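Local coordinates for protein EvdO2 (Micromonospora carbonacea, PDB 4XAB) that probably acts as a non-haem iron, 2-oxoglutarate-dependent oxygenase that carries out an oxidative cyclization in the biosynthesis of orthosomycin antibiotics, at residues 209-214 with 232-237; 131-136 with 184-189; 24-29 with 95-100; 8-13 with 99-104; 32-37 with 87-92. All blocks are in the same frame, centred on the assembly; numbering follows the deposited sequence.

Interaction 1 (209-214 with 232-237); sequences HDFRTP and VFMSAP
F211 meets V232 and M234 through the far half of its phenyl ring. CB leaves the backbone pointing toward segment 232-237, with CG anti to the carbonyl carbon (chi1 -80°), and the CD2 corner packs against M135. Farther out, CE1 lies 3.8 Å from CG1 of V232, and CZ comes to 3.7 Å of the same methyl, which sits at the ring edge in the plane. On the other flank of the tip, CE2 and CZ are both 3.8 Å from CB of M234, approached obliquely, while the rest of the methionine runs away. F211 stands in a type I turn, D210 to T213, whose start is braced by an Asx turn: D210 OD1 accepts from R212 N at 2.8 Å. Strand 139-149 pairs with both strands, 206-210 and 226-234. With no hydrogen bond between the segments, the contact is a buried hydrophobic one, held by dispersion and shape.

Interaction 2 (131-136 with 184-189); sequences DEAYMD and RGLMTD. With NI (nickel (II) ion), chain B.
Y134 and L186 are joined first by a hydrogen bond: the backbone N of L186 donates to Y134 OH at 2.8 Å, almost straight at 171°. The same hydroxyl lies 3.4 Å from CA of G185, which nears the ring edge. Apolar contact follows as the leucine side chain slides back along the tyrosine in the opposite direction. Its CD1 sits over the ring centre, 3.8 Å from the centroid and only 10° off the normal, a CH-pi contact, and also touches A133, 4.1 Å from CB. Metal coordination occupies the other end of segment 131-136. D131 OD1 binds the nickel at 2.1 Å. The second oxygen, OD2, accepts hydrogen bonds from the nickel-bound water at 2.7 Å and from H209 NE2, which fixes the carboxylate's rotation. With H129 and H215, D131 forms the two-histidine, one-carboxylate facial triad of double-stranded beta-helix oxygenases such as the phytanoyl-CoA dioxygenase family, nickel probably standing in for iron.

Interaction 3 (24-29 with 95-100); sequences AILPQV and RSIASA
The CD1 methyl of I97 meets that of L26 tip to tip, 3.7 Å away. I97 carries the contact on the side of helix 89-102: CG1 lies anti to the carbonyl carbon (chi1 -70°) and CD1 continues the chain in extended form (chi2 173°), which drives the terminal methyl out from the helix toward strand 23-26. L26, the last residue of that strand, answers with a similar shape. Its CG is placed beside the backbone N, and the extended second torsion (175°) throws CD1 forward to meet the isoleucine.

V29 comes in obliquely from the turn that follows the strand. Its CG2 approaches I97 CD1 at 3.7 Å, so one isoleucine methyl is shared by two partners whose touching carbons, L26 CD1 and V29 CG2, stand 4.5 Å from each other. V29 was modelled in two conformers, and its share of the contact is therefore less certain than that of L26. Around the three, I10 and V208 pack on L26, and A206 and T148 on V29, while the backbone O of V29 accepts a hydrogen bond from R93.

The contact fastens the helix to the edge of the main beta sheet at its N-terminal strand. No directional bond joins the segments: the shared methyl of I97 touches both carbons by fit alone, which sets no preferred direction of approach.

Interaction 4 (8-13 with 99-104); sequences GTIDHR and SAFLDM
I10 lays its CD1 methyl over the end of helix 89-102, between the methyl of A100 and CE1 of F101, which it meets obliquely. The carbon is 4.1 Å from A100 CB and 4.2 Å from F101 CE1. CG1 of I10 is wedged between the backbone N and the carbonyl carbon (chi1 56°), and the extended second torsion (172°) then carries CD1 outward to the helix. The same methyl also packs on I97, one turn earlier.

F101 leaves its helix across the line of the contact, and its ring reaches back to the segment 8-13 side, where it stacks with F18 of helix 12-21 and is flanked by D14 and R15. That helix starts two residues after I10, with D11 as its N-cap, the aspartate side chain accepting from a backbone N of the first turn. Helix 89-102 ends here as well. D103 leaves it with positive phi (55°), and M104 N bonds back to S99 O at 3.2 Å, closing the helix end. D103 OD2 forms salt bridges with R15 and R19.

Thus the start of one helix is set against the end of another. Between the two segments themselves the contact is purely apolar, small in area and only partly buried, whereas the salt bridges of D103 to helix 12-21 lie outside it; the apolar touch and those ion pairs probably both help to hold the two helices together.

Interaction 5 (32-37 with 87-92); sequences ESEVAW and DSPHFA
E34 reaches from helix 32-45 to the first turn of helix 89-102, where its carboxylate comes close to P89 and H90. CG is anti to the carbonyl carbon (chi1 -73°) and the chain beyond it is extended, which brings OE2 to 3.8 Å from P89 CB, the two side chains crossing at a slant. The backbone N of H90 is 3.9 Å from OE2, too far for a direct bond. A water fills the step: H90 N donates to it at 2.9 Å, and it donates in turn to E34 OE2 at 2.9 Å, a weak bond. The other oxygen, OE1, forms a salt bridge with R93 and accepts from the backbone N of S31.

P89 and H90 open a helix whose N-cap is S88. OG of S88 accepts from F91 N at 2.9 Å (159°), the usual capping bond, and P89 takes the first helical position, where a proline gives up no hydrogen bond. A carboxylate facing this end would probably be favoured by the helix dipole as well as by R93.

H90 contributes its backbone N and CB, the latter 4.2 Å from E34 OE1, while its ring turns elsewhere. With CG anti to the backbone N (chi1 169°), the imidazole enters the buried side next to Y229 and L231 of the main sheet, and NE2 is hydrogen-bonded to T148 OG1 on strand 139-149.

Helix 89-102 runs through three contacts, meeting helix 32-45 in interaction 5, strand 23-26 and the loop after it in interaction 3, and the lead-in to helix 12-21 in interaction 4. Interactions 3 and 4 have centres about 6 Å apart and share S99 and A100, and a backbone bond from G8 N to Q28 O (2.8 Å) ties their other segments. F233 of interaction 1 packs on R95 and A98 of this helix. Interaction 1 also touches interaction 2 through the R212-E132 salt bridge, NH2 to OE2 at 2.9 Å, and its F211 side chain lies about 8 Å from the nickel that D131 binds. Interaction 5 is remote from that site, its centre about 30 Å from that of interaction 2.

Interaction 1 (209-214 with 232-237)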
# COMPACT_ATOMS: atom_id res chain seq x y z
N HIS A 209 -5.62 -4.66 2.95
CA HIS A 209 -5.82 -4.29 4.36
C HIS A 209 -6.71 -3.09 4.54
O HIS A 209 -6.73 -2.16 3.73
CB HIS A 209 -4.49 -4.03 5.10
CG HIS A 209 -3.65 -2.94 4.51
ND1 HIS A 209 -2.64 -3.18 3.60
CD2 HIS A 209 -3.64 -1.60 4.73
CE1 HIS A 209 -2.07 -2.04 3.27
NE2 HIS A 209 -2.65 -1.07 3.95
N ASP A 210 -7.43 -3.13 5.65
CA ASP A 210 -8.32 -2.05 6.08
C ASP A 210 -7.55 -0.76 6.38
O ASP A 210 -6.38 -0.79 6.74
CB ASP A 210 -9.10 -2.51 7.31
CG ASP A 210 -10.17 -1.51 7.73
OD1 ASP A 210 -9.92 -0.67 8.62
OD2 ASP A 210 -11.27 -1.57 7.15
N PHE A 211 -8.22 0.38 6.24
CA PHE A 211 -7.61 1.66 6.57
C PHE A 211 -7.08 1.72 8.01
O PHE A 211 -6.20 2.53 8.31
CB PHE A 211 -8.63 2.79 6.37
CG PHE A 211 -8.79 3.23 4.94
CD1 PHE A 211 -7.97 2.75 3.95
CD2 PHE A 211 -9.79 4.14 4.60
CE1 PHE A 211 -8.12 3.17 2.63
CE2 PHE A 211 -9.94 4.56 3.29
CZ PHE A 211 -9.11 4.07 2.31
N ARG A 212 -7.61 0.89 8.90
CA ARG A 212 -7.20 0.97 10.31
C ARG A 212 -6.25 -0.16 10.74
O ARG A 212 -5.83 -0.21 11.89
CB ARG A 212 -8.43 1.01 11.21
CG ARG A 212 -8.25 1.83 12.47
CD ARG A 212 -9.58 2.04 13.18
NE ARG A 212 -10.33 3.18 12.66
CZ ARG A 212 -11.44 3.65 13.21
NH1 ARG A 212 -11.93 3.06 14.29
NH2 ARG A 212 -12.07 4.70 12.70
N THR A 213 -5.92 -1.07 9.84
CA THR A 213 -4.99 -2.13 10.24
C THR A 213 -3.55 -1.65 10.30
O THR A 213 -3.01 -1.19 9.30
CB THR A 213 -5.07 -3.32 9.27
OG1 THR A 213 -6.44 -3.70 9.14
CG2 THR A 213 -4.25 -4.51 9.79
N PRO A 214 -2.90 -1.76 11.48
CA PRO A 214 -1.50 -1.33 11.53
C PRO A 214 -0.62 -2.20 10.64
O PRO A 214 -0.81 -3.43 10.59
CB PRO A 214 -1.12 -1.50 13.01
CG PRO A 214 -2.44 -1.49 13.75
CD PRO A 214 -3.40 -2.19 12.80
N VAL A 232 -6.38 1.84 -3.98
CA VAL A 232 -7.15 2.21 -2.81
C VAL A 232 -8.61 2.39 -3.19
O VAL A 232 -8.91 3.03 -4.18
CB VAL A 232 -6.61 3.51 -2.21
CG1 VAL A 232 -7.51 3.99 -1.08
CG2 VAL A 232 -5.17 3.29 -1.74
N PHE A 233 -9.50 1.75 -2.44
CA PHE A 233 -10.94 1.85 -2.66
C PHE A 233 -11.58 2.33 -1.38
O PHE A 233 -11.27 1.81 -0.30
CB PHE A 233 -11.53 0.49 -3.08
CG PHE A 233 -11.06 0.01 -4.43
CD1 PHE A 233 -9.98 -0.87 -4.55
CD2 PHE A 233 -11.68 0.45 -5.59
CE1 PHE A 233 -9.56 -1.29 -5.79
CE2 PHE A 233 -11.26 0.03 -6.84
CZ PHE A 233 -10.19 -0.85 -6.93
N MET A 234 -12.48 3.29 -1.48
CA MET A 234 -13.04 3.87 -0.27
C MET A 234 -14.43 4.43 -0.49
O MET A 234 -14.81 4.74 -1.61
CB MET A 234 -12.12 4.98 0.23
CG MET A 234 -12.05 6.14 -0.71
SD MET A 234 -10.64 7.17 -0.33
CE MET A 234 -10.74 8.38 -1.63
N SER A 235 -15.17 4.57 0.61
CA SER A 235 -16.50 5.16 0.55
C SER A 235 -16.39 6.67 0.50
O SER A 235 -15.33 7.24 0.80
CB SER A 235 -17.31 4.77 1.77
OG SER A 235 -16.80 5.46 2.91
N ALA A 236 -17.48 7.32 0.13
CA ALA A 236 -17.63 8.76 0.34
C ALA A 236 -17.45 9.07 1.83
O ALA A 236 -17.70 8.22 2.69
CB ALA A 236 -18.99 9.24 -0.15
N PRO A 237 -17.02 10.30 2.15
CA PRO A 237 -16.80 10.65 3.55
C PRO A 237 -18.10 10.89 4.31
O PRO A 237 -19.06 11.40 3.73
CB PRO A 237 -15.97 11.94 3.46
CG PRO A 237 -16.43 12.57 2.20
CD PRO A 237 -16.72 11.42 1.24

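Interaction 2 (131-136 with 184-189)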
# COMPACT_ATOMS: atom_id res chain seq x y z
N ASP A 131 -3.10 3.54 8.00
CA ASP A 131 -3.32 4.46 6.90
C ASP A 131 -4.30 5.56 7.32
O ASP A 131 -4.21 6.70 6.87
CB ASP A 131 -3.82 3.70 5.66
CG ASP A 131 -2.75 2.82 5.04
OD1 ASP A 131 -1.56 3.01 5.36
OD2 ASP A 131 -3.10 1.92 4.26
N GLU A 132 -5.24 5.22 8.20
CA GLU A 132 -6.21 6.23 8.66
C GLU A 132 -5.54 7.38 9.43
O GLU A 132 -6.09 8.48 9.52
CB GLU A 132 -7.29 5.58 9.54
CG GLU A 132 -8.45 6.54 9.83
CD GLU A 132 -9.68 5.84 10.37
OE1 GLU A 132 -9.83 4.63 10.14
OE2 GLU A 132 -10.50 6.52 11.03
N ALA A 133 -4.34 7.16 9.96
CA ALA A 133 -3.66 8.23 10.69
C ALA A 133 -3.34 9.42 9.78
O ALA A 133 -3.11 10.54 10.26
CB ALA A 133 -2.37 7.70 11.33
N TYR A 134 -3.33 9.18 8.48
CA TYR A 134 -3.10 10.23 7.49
C TYR A 134 -4.37 10.99 7.12
O TYR A 134 -4.32 11.97 6.38
CB TYR A 134 -2.50 9.64 6.20
CG TYR A 134 -1.05 9.22 6.33
CD1 TYR A 134 -0.02 10.13 6.11
CD2 TYR A 134 -0.71 7.92 6.66
CE1 TYR A 134 1.32 9.74 6.22
CE2 TYR A 134 0.61 7.52 6.78
CZ TYR A 134 1.62 8.44 6.56
OH TYR A 134 2.95 8.06 6.66
N MET A 135 -5.51 10.53 7.62
CA MET A 135 -6.78 11.07 7.15
C MET A 135 -7.40 12.05 8.13
O MET A 135 -7.18 11.97 9.33
CB MET A 135 -7.73 9.92 6.87
CG MET A 135 -7.19 9.00 5.80
SD MET A 135 -8.25 7.57 5.64
CE MET A 135 -9.64 8.25 4.78
N ASP A 136 -8.21 12.96 7.58
CA ASP A 136 -8.90 13.99 8.35
C ASP A 136 -9.88 13.36 9.35
O ASP A 136 -10.80 12.66 8.94
CB ASP A 136 -9.64 14.91 7.38
CG ASP A 136 -10.18 16.17 8.02
OD1 ASP A 136 -10.48 16.17 9.23
OD2 ASP A 136 -10.32 17.15 7.27
N ARG A 184 8.43 12.47 5.00
CA ARG A 184 8.95 11.14 5.32
C ARG A 184 7.86 10.25 5.88
O ARG A 184 7.96 9.02 5.84
CB ARG A 184 10.12 11.24 6.31
CG ARG A 184 11.38 11.84 5.70
CD ARG A 184 12.50 11.93 6.73
NE ARG A 184 12.92 10.61 7.19
CZ ARG A 184 13.80 10.41 8.16
NH1 ARG A 184 14.36 11.44 8.77
NH2 ARG A 184 14.12 9.17 8.52
N GLY A 185 6.81 10.88 6.40
CA GLY A 185 5.62 10.14 6.79
C GLY A 185 5.44 10.06 8.29
O GLY A 185 6.18 10.72 9.06
N LEU A 186 4.46 9.25 8.69
CA LEU A 186 4.07 9.08 10.09
C LEU A 186 4.48 7.72 10.63
O LEU A 186 4.67 6.77 9.86
CB LEU A 186 2.54 9.22 10.22
CG LEU A 186 1.90 10.57 9.90
CD1 LEU A 186 0.37 10.40 9.89
CD2 LEU A 186 2.30 11.58 10.93
N MET A 187 4.61 7.62 11.95
CA MET A 187 4.80 6.32 12.57
C MET A 187 4.14 6.24 13.93
O MET A 187 3.84 7.27 14.54
CB MET A 187 6.30 6.01 12.72
CG MET A 187 7.00 6.91 13.70
SD MET A 187 8.73 6.41 13.86
CE MET A 187 8.51 4.71 14.39
N THR A 188 3.91 5.02 14.39
CA THR A 188 3.48 4.81 15.77
C THR A 188 4.48 3.90 16.48
O THR A 188 5.09 3.04 15.85
CB THR A 188 2.05 4.21 15.86
OG1 THR A 188 1.69 4.09 17.24
CG2 THR A 188 1.94 2.84 15.16
N ASP A 189 4.65 4.11 17.78
CA ASP A 189 5.50 3.25 18.61
C ASP A 189 4.65 2.20 19.30
O ASP A 189 5.15 1.36 20.03
CB ASP A 189 6.24 4.07 19.67
CG ASP A 189 7.22 5.07 19.08
OD1 ASP A 189 7.88 4.73 18.06
OD2 ASP A 189 7.34 6.18 19.63
NI NI B . 0.21 2.19 4.70
O HOH W 1 -0.72 1.43 3.09

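Interaction 3 (24-29 with 95-100)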
# COMPACT_ATOMS: atom_id res chain seq x y z
N ALA A 24 -5.75 -9.58 4.33
CA ALA A 24 -5.89 -10.88 3.67
C ALA A 24 -4.87 -11.01 2.58
O ALA A 24 -4.50 -10.02 1.95
CB ALA A 24 -7.28 -11.04 3.10
N ILE A 25 -4.42 -12.24 2.37
CA ILE A 25 -3.51 -12.56 1.29
C ILE A 25 -4.26 -13.17 0.12
O ILE A 25 -5.04 -14.10 0.31
CB ILE A 25 -2.43 -13.56 1.74
CG1 ILE A 25 -1.49 -12.90 2.76
CG2 ILE A 25 -1.66 -14.08 0.53
CD1 ILE A 25 -0.39 -13.84 3.23
N LEU A 26 -4.02 -12.63 -1.06
CA LEU A 26 -4.56 -13.19 -2.29
C LEU A 26 -3.39 -13.67 -3.14
O LEU A 26 -2.64 -12.85 -3.66
CB LEU A 26 -5.37 -12.15 -3.04
CG LEU A 26 -6.38 -11.36 -2.22
CD1 LEU A 26 -7.03 -10.28 -3.07
CD2 LEU A 26 -7.41 -12.31 -1.66
N PRO A 27 -3.24 -14.99 -3.28
CA PRO A 27 -2.02 -15.52 -3.90
C PRO A 27 -1.77 -15.04 -5.33
O PRO A 27 -0.60 -14.87 -5.70
CB PRO A 27 -2.24 -17.03 -3.87
CG PRO A 27 -3.11 -17.24 -2.69
CD PRO A 27 -4.06 -16.07 -2.69
N GLN A 28 -2.81 -14.84 -6.12
CA GLN A 28 -2.61 -14.44 -7.51
C GLN A 28 -3.75 -13.54 -7.99
O GLN A 28 -4.76 -14.03 -8.51
CB GLN A 28 -2.50 -15.67 -8.41
CG GLN A 28 -2.20 -15.35 -9.88
CD GLN A 28 -0.83 -15.82 -10.35
OE1 GLN A 28 -0.46 -16.97 -10.15
NE2 GLN A 28 -0.07 -14.91 -10.97
N VAL A 29 -3.61 -12.23 -7.82
CA VAL A 29 -4.67 -11.32 -8.25
C VAL A 29 -4.36 -10.76 -9.65
O VAL A 29 -5.25 -10.26 -10.32
CB VAL A 29 -4.86 -10.16 -7.23
CG1 VAL A 29 -3.77 -9.11 -7.39
CG2 VAL A 29 -6.24 -9.52 -7.40
N ARG A 95 -11.58 -3.98 -7.97
CA ARG A 95 -12.76 -3.22 -7.54
C ARG A 95 -13.84 -4.18 -7.04
O ARG A 95 -14.53 -3.92 -6.05
CB ARG A 95 -13.29 -2.33 -8.68
CG ARG A 95 -14.41 -1.37 -8.28
CD ARG A 95 -14.87 -0.52 -9.48
NE ARG A 95 -15.24 -1.38 -10.60
CZ ARG A 95 -15.33 -0.99 -11.87
NH1 ARG A 95 -15.08 0.27 -12.20
NH2 ARG A 95 -15.67 -1.87 -12.80
N SER A 96 -13.98 -5.31 -7.74
CA SER A 96 -14.94 -6.33 -7.33
C SER A 96 -14.57 -6.94 -5.99
O SER A 96 -15.43 -7.21 -5.17
CB SER A 96 -15.04 -7.42 -8.40
OG SER A 96 -15.48 -6.86 -9.62
N ILE A 97 -13.27 -7.15 -5.77
CA ILE A 97 -12.80 -7.68 -4.50
C ILE A 97 -13.11 -6.67 -3.39
O ILE A 97 -13.59 -7.04 -2.32
CB ILE A 97 -11.28 -7.98 -4.54
CG1 ILE A 97 -11.02 -9.20 -5.44
CG2 ILE A 97 -10.76 -8.25 -3.14
CD1 ILE A 97 -9.54 -9.48 -5.68
N ALA A 98 -12.85 -5.40 -3.65
CA ALA A 98 -13.08 -4.35 -2.67
C ALA A 98 -14.55 -4.29 -2.28
O ALA A 98 -14.89 -4.19 -1.10
CB ALA A 98 -12.62 -3.00 -3.21
N SER A 99 -15.40 -4.38 -3.30
CA SER A 99 -16.84 -4.41 -3.11
C SER A 99 -17.27 -5.56 -2.20
O SER A 99 -18.06 -5.36 -1.27
CB SER A 99 -17.54 -4.51 -4.46
OG SER A 99 -18.93 -4.65 -4.27
N ALA A 100 -16.75 -6.75 -2.48
CA ALA A 100 -17.07 -7.93 -1.66
C ALA A 100 -16.59 -7.75 -0.23
O ALA A 100 -17.29 -8.09 0.73
CB ALA A 100 -16.45 -9.18 -2.27

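Interaction 4 (8-13 with 99-104)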
# COMPACT_ATOMS: atom_id res chain seq x y z
N GLY A 8 -6.34 -16.11 -9.55
CA GLY A 8 -7.01 -16.79 -8.47
C GLY A 8 -8.43 -16.31 -8.29
O GLY A 8 -8.91 -15.44 -9.03
N THR A 9 -9.11 -16.89 -7.31
CA THR A 9 -10.48 -16.48 -6.97
C THR A 9 -10.55 -16.10 -5.51
O THR A 9 -9.64 -16.42 -4.75
CB THR A 9 -11.50 -17.61 -7.25
OG1 THR A 9 -11.15 -18.78 -6.50
CG2 THR A 9 -11.54 -17.94 -8.73
N ILE A 10 -11.62 -15.43 -5.11
CA ILE A 10 -11.87 -15.25 -3.69
C ILE A 10 -13.07 -16.06 -3.25
O ILE A 10 -13.98 -16.34 -4.04
CB ILE A 10 -12.08 -13.76 -3.31
CG1 ILE A 10 -13.22 -13.14 -4.11
CG2 ILE A 10 -10.78 -12.97 -3.50
CD1 ILE A 10 -13.59 -11.75 -3.62
N ASP A 11 -13.06 -16.46 -1.98
CA ASP A 11 -14.19 -17.20 -1.44
C ASP A 11 -14.61 -16.62 -0.10
O ASP A 11 -14.05 -15.62 0.36
CB ASP A 11 -13.87 -18.69 -1.32
CG ASP A 11 -12.61 -18.97 -0.55
OD1 ASP A 11 -12.25 -18.16 0.35
OD2 ASP A 11 -11.96 -20.01 -0.83
N HIS A 12 -15.62 -17.23 0.51
CA HIS A 12 -16.14 -16.71 1.77
C HIS A 12 -15.06 -16.62 2.83
O HIS A 12 -15.02 -15.67 3.61
CB HIS A 12 -17.28 -17.57 2.29
CG HIS A 12 -17.78 -17.17 3.63
ND1 HIS A 12 -17.33 -17.75 4.80
CD2 HIS A 12 -18.69 -16.24 4.00
CE1 HIS A 12 -17.94 -17.19 5.83
NE2 HIS A 12 -18.77 -16.27 5.37
N ARG A 13 -14.19 -17.63 2.87
CA ARG A 13 -13.12 -17.68 3.86
C ARG A 13 -12.19 -16.47 3.76
O ARG A 13 -11.73 -15.95 4.78
CB ARG A 13 -12.33 -18.98 3.70
CG ARG A 13 -11.20 -19.15 4.70
CD ARG A 13 -10.24 -20.23 4.24
NE ARG A 13 -9.70 -19.95 2.90
CZ ARG A 13 -8.74 -20.65 2.32
NH1 ARG A 13 -8.20 -21.68 2.96
NH2 ARG A 13 -8.31 -20.32 1.11
N SER A 99 -15.40 -4.38 -3.30
CA SER A 99 -16.84 -4.41 -3.11
C SER A 99 -17.27 -5.56 -2.20
O SER A 99 -18.06 -5.36 -1.27
CB SER A 99 -17.54 -4.51 -4.46
OG SER A 99 -18.93 -4.65 -4.27
N ALA A 100 -16.75 -6.75 -2.48
CA ALA A 100 -17.07 -7.93 -1.66
C ALA A 100 -16.59 -7.75 -0.23
O ALA A 100 -17.29 -8.09 0.73
CB ALA A 100 -16.45 -9.18 -2.27
N PHE A 101 -15.38 -7.22 -0.07
CA PHE A 101 -14.79 -7.09 1.25
C PHE A 101 -15.41 -5.96 2.07
O PHE A 101 -15.44 -6.03 3.30
CB PHE A 101 -13.28 -6.88 1.16
CG PHE A 101 -12.49 -8.15 0.90
CD1 PHE A 101 -13.12 -9.30 0.46
CD2 PHE A 101 -11.12 -8.17 1.08
CE1 PHE A 101 -12.40 -10.47 0.22
CE2 PHE A 101 -10.38 -9.33 0.84
CZ PHE A 101 -11.02 -10.47 0.41
N LEU A 102 -15.89 -4.90 1.41
CA LEU A 102 -16.46 -3.76 2.11
C LEU A 102 -17.98 -3.79 2.20
O LEU A 102 -18.58 -2.95 2.87
CB LEU A 102 -16.03 -2.45 1.44
CG LEU A 102 -14.54 -2.10 1.42
CD1 LEU A 102 -14.29 -0.95 0.47
CD2 LEU A 102 -14.06 -1.75 2.81
N ASP A 103 -18.60 -4.76 1.53
CA ASP A 103 -20.06 -4.83 1.42
C ASP A 103 -20.64 -3.53 0.87
O ASP A 103 -21.63 -3.00 1.37
CB ASP A 103 -20.71 -5.14 2.77
CG ASP A 103 -20.50 -6.57 3.20
OD1 ASP A 103 -20.77 -7.47 2.38
OD2 ASP A 103 -20.04 -6.78 4.34
N MET A 104 -20.01 -3.04 -0.19
CA MET A 104 -20.44 -1.82 -0.86
C MET A 104 -20.50 -2.03 -2.36
O MET A 104 -19.68 -2.76 -2.92
CB MET A 104 -19.49 -0.67 -0.56
CG MET A 104 -19.50 -0.26 0.87
SD MET A 104 -18.26 1.02 1.08
CE MET A 104 -18.75 2.18 -0.20

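Interaction 5 (32-37 with 87-92)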
# COMPACT_ATOMS: atom_id res chain seq x y z
N GLU A 32 0.36 -13.83 -14.76
CA GLU A 32 1.75 -13.68 -15.15
C GLU A 32 1.91 -12.66 -16.28
O GLU A 32 2.87 -11.88 -16.29
CB GLU A 32 2.34 -15.03 -15.55
CG GLU A 32 3.84 -15.01 -15.75
CD GLU A 32 4.41 -16.40 -15.95
OE1 GLU A 32 3.62 -17.37 -16.03
OE2 GLU A 32 5.65 -16.53 -16.02
N SER A 33 0.97 -12.64 -17.21
CA SER A 33 1.05 -11.71 -18.34
C SER A 33 0.71 -10.29 -17.90
O SER A 33 1.30 -9.33 -18.41
CB SER A 33 0.14 -12.16 -19.48
OG SER A 33 -1.23 -11.99 -19.16
N GLU A 34 -0.22 -10.14 -16.97
CA GLU A 34 -0.55 -8.83 -16.42
C GLU A 34 0.63 -8.27 -15.62
O GLU A 34 0.94 -7.09 -15.71
CB GLU A 34 -1.81 -8.90 -15.54
CG GLU A 34 -3.09 -9.07 -16.34
CD GLU A 34 -4.31 -9.39 -15.48
OE1 GLU A 34 -4.13 -9.84 -14.33
OE2 GLU A 34 -5.44 -9.18 -15.95
N VAL A 35 1.30 -9.13 -14.85
CA VAL A 35 2.51 -8.74 -14.15
C VAL A 35 3.62 -8.31 -15.13
O VAL A 35 4.31 -7.32 -14.90
CB VAL A 35 3.04 -9.89 -13.26
CG1 VAL A 35 4.46 -9.61 -12.77
CG2 VAL A 35 2.09 -10.11 -12.09
N ALA A 36 3.76 -9.05 -16.22
CA ALA A 36 4.79 -8.73 -17.21
C ALA A 36 4.56 -7.34 -17.79
O ALA A 36 5.50 -6.57 -17.97
CB ALA A 36 4.81 -9.77 -18.32
N TRP A 37 3.30 -7.01 -18.05
CA TRP A 37 2.96 -5.69 -18.59
C TRP A 37 3.17 -4.60 -17.54
O TRP A 37 3.65 -3.51 -17.85
CB TRP A 37 1.52 -5.67 -19.09
CG TRP A 37 1.16 -4.36 -19.70
CD1 TRP A 37 1.37 -3.96 -20.98
CD2 TRP A 37 0.54 -3.25 -19.03
NE1 TRP A 37 0.91 -2.68 -21.16
CE2 TRP A 37 0.40 -2.22 -19.98
CE3 TRP A 37 0.08 -3.04 -17.73
CZ2 TRP A 37 -0.18 -1.00 -19.67
CZ3 TRP A 37 -0.49 -1.82 -17.42
CH2 TRP A 37 -0.61 -0.81 -18.39
N ASP A 87 -8.12 0.97 -17.00
CA ASP A 87 -8.97 0.28 -17.96
C ASP A 87 -8.97 -1.22 -17.66
O ASP A 87 -9.92 -1.93 -17.99
N SER A 88 -7.91 -1.66 -17.00
CA SER A 88 -7.49 -3.06 -17.00
C SER A 88 -8.45 -4.05 -16.34
O SER A 88 -9.21 -3.70 -15.45
CB SER A 88 -6.14 -3.18 -16.31
OG SER A 88 -6.27 -2.97 -14.91
N PRO A 89 -8.39 -5.31 -16.79
CA PRO A 89 -9.10 -6.37 -16.06
C PRO A 89 -8.63 -6.49 -14.61
O PRO A 89 -9.43 -6.90 -13.77
CB PRO A 89 -8.75 -7.64 -16.86
CG PRO A 89 -8.51 -7.13 -18.26
CD PRO A 89 -7.83 -5.79 -18.06
N HIS A 90 -7.37 -6.15 -14.34
CA HIS A 90 -6.84 -6.23 -12.97
C HIS A 90 -7.52 -5.18 -12.10
O HIS A 90 -7.90 -5.45 -10.96
CB HIS A 90 -5.32 -6.05 -12.94
CG HIS A 90 -4.76 -5.85 -11.55
ND1 HIS A 90 -4.53 -4.60 -11.02
CD2 HIS A 90 -4.42 -6.74 -10.59
CE1 HIS A 90 -4.05 -4.72 -9.80
NE2 HIS A 90 -3.97 -6.01 -9.51
N PHE A 91 -7.70 -3.98 -12.63
CA PHE A 91 -8.41 -2.96 -11.87
C PHE A 91 -9.83 -3.42 -11.55
O PHE A 91 -10.28 -3.33 -10.41
CB PHE A 91 -8.46 -1.62 -12.61
CG PHE A 91 -9.39 -0.63 -11.96
CD1 PHE A 91 -8.95 0.16 -10.91
CD2 PHE A 91 -10.71 -0.49 -12.39
CE1 PHE A 91 -9.80 1.07 -10.30
CE2 PHE A 91 -11.56 0.41 -11.78
CZ PHE A 91 -11.10 1.19 -10.75
N ALA A 92 -10.52 -3.91 -12.57
CA ALA A 92 -11.91 -4.30 -12.43
C ALA A 92 -12.04 -5.42 -11.41
O ALA A 92 -12.99 -5.45 -10.62
CB ALA A 92 -12.49 -4.73 -13.77
O HOH W 2 -5.24 -6.30 -16.24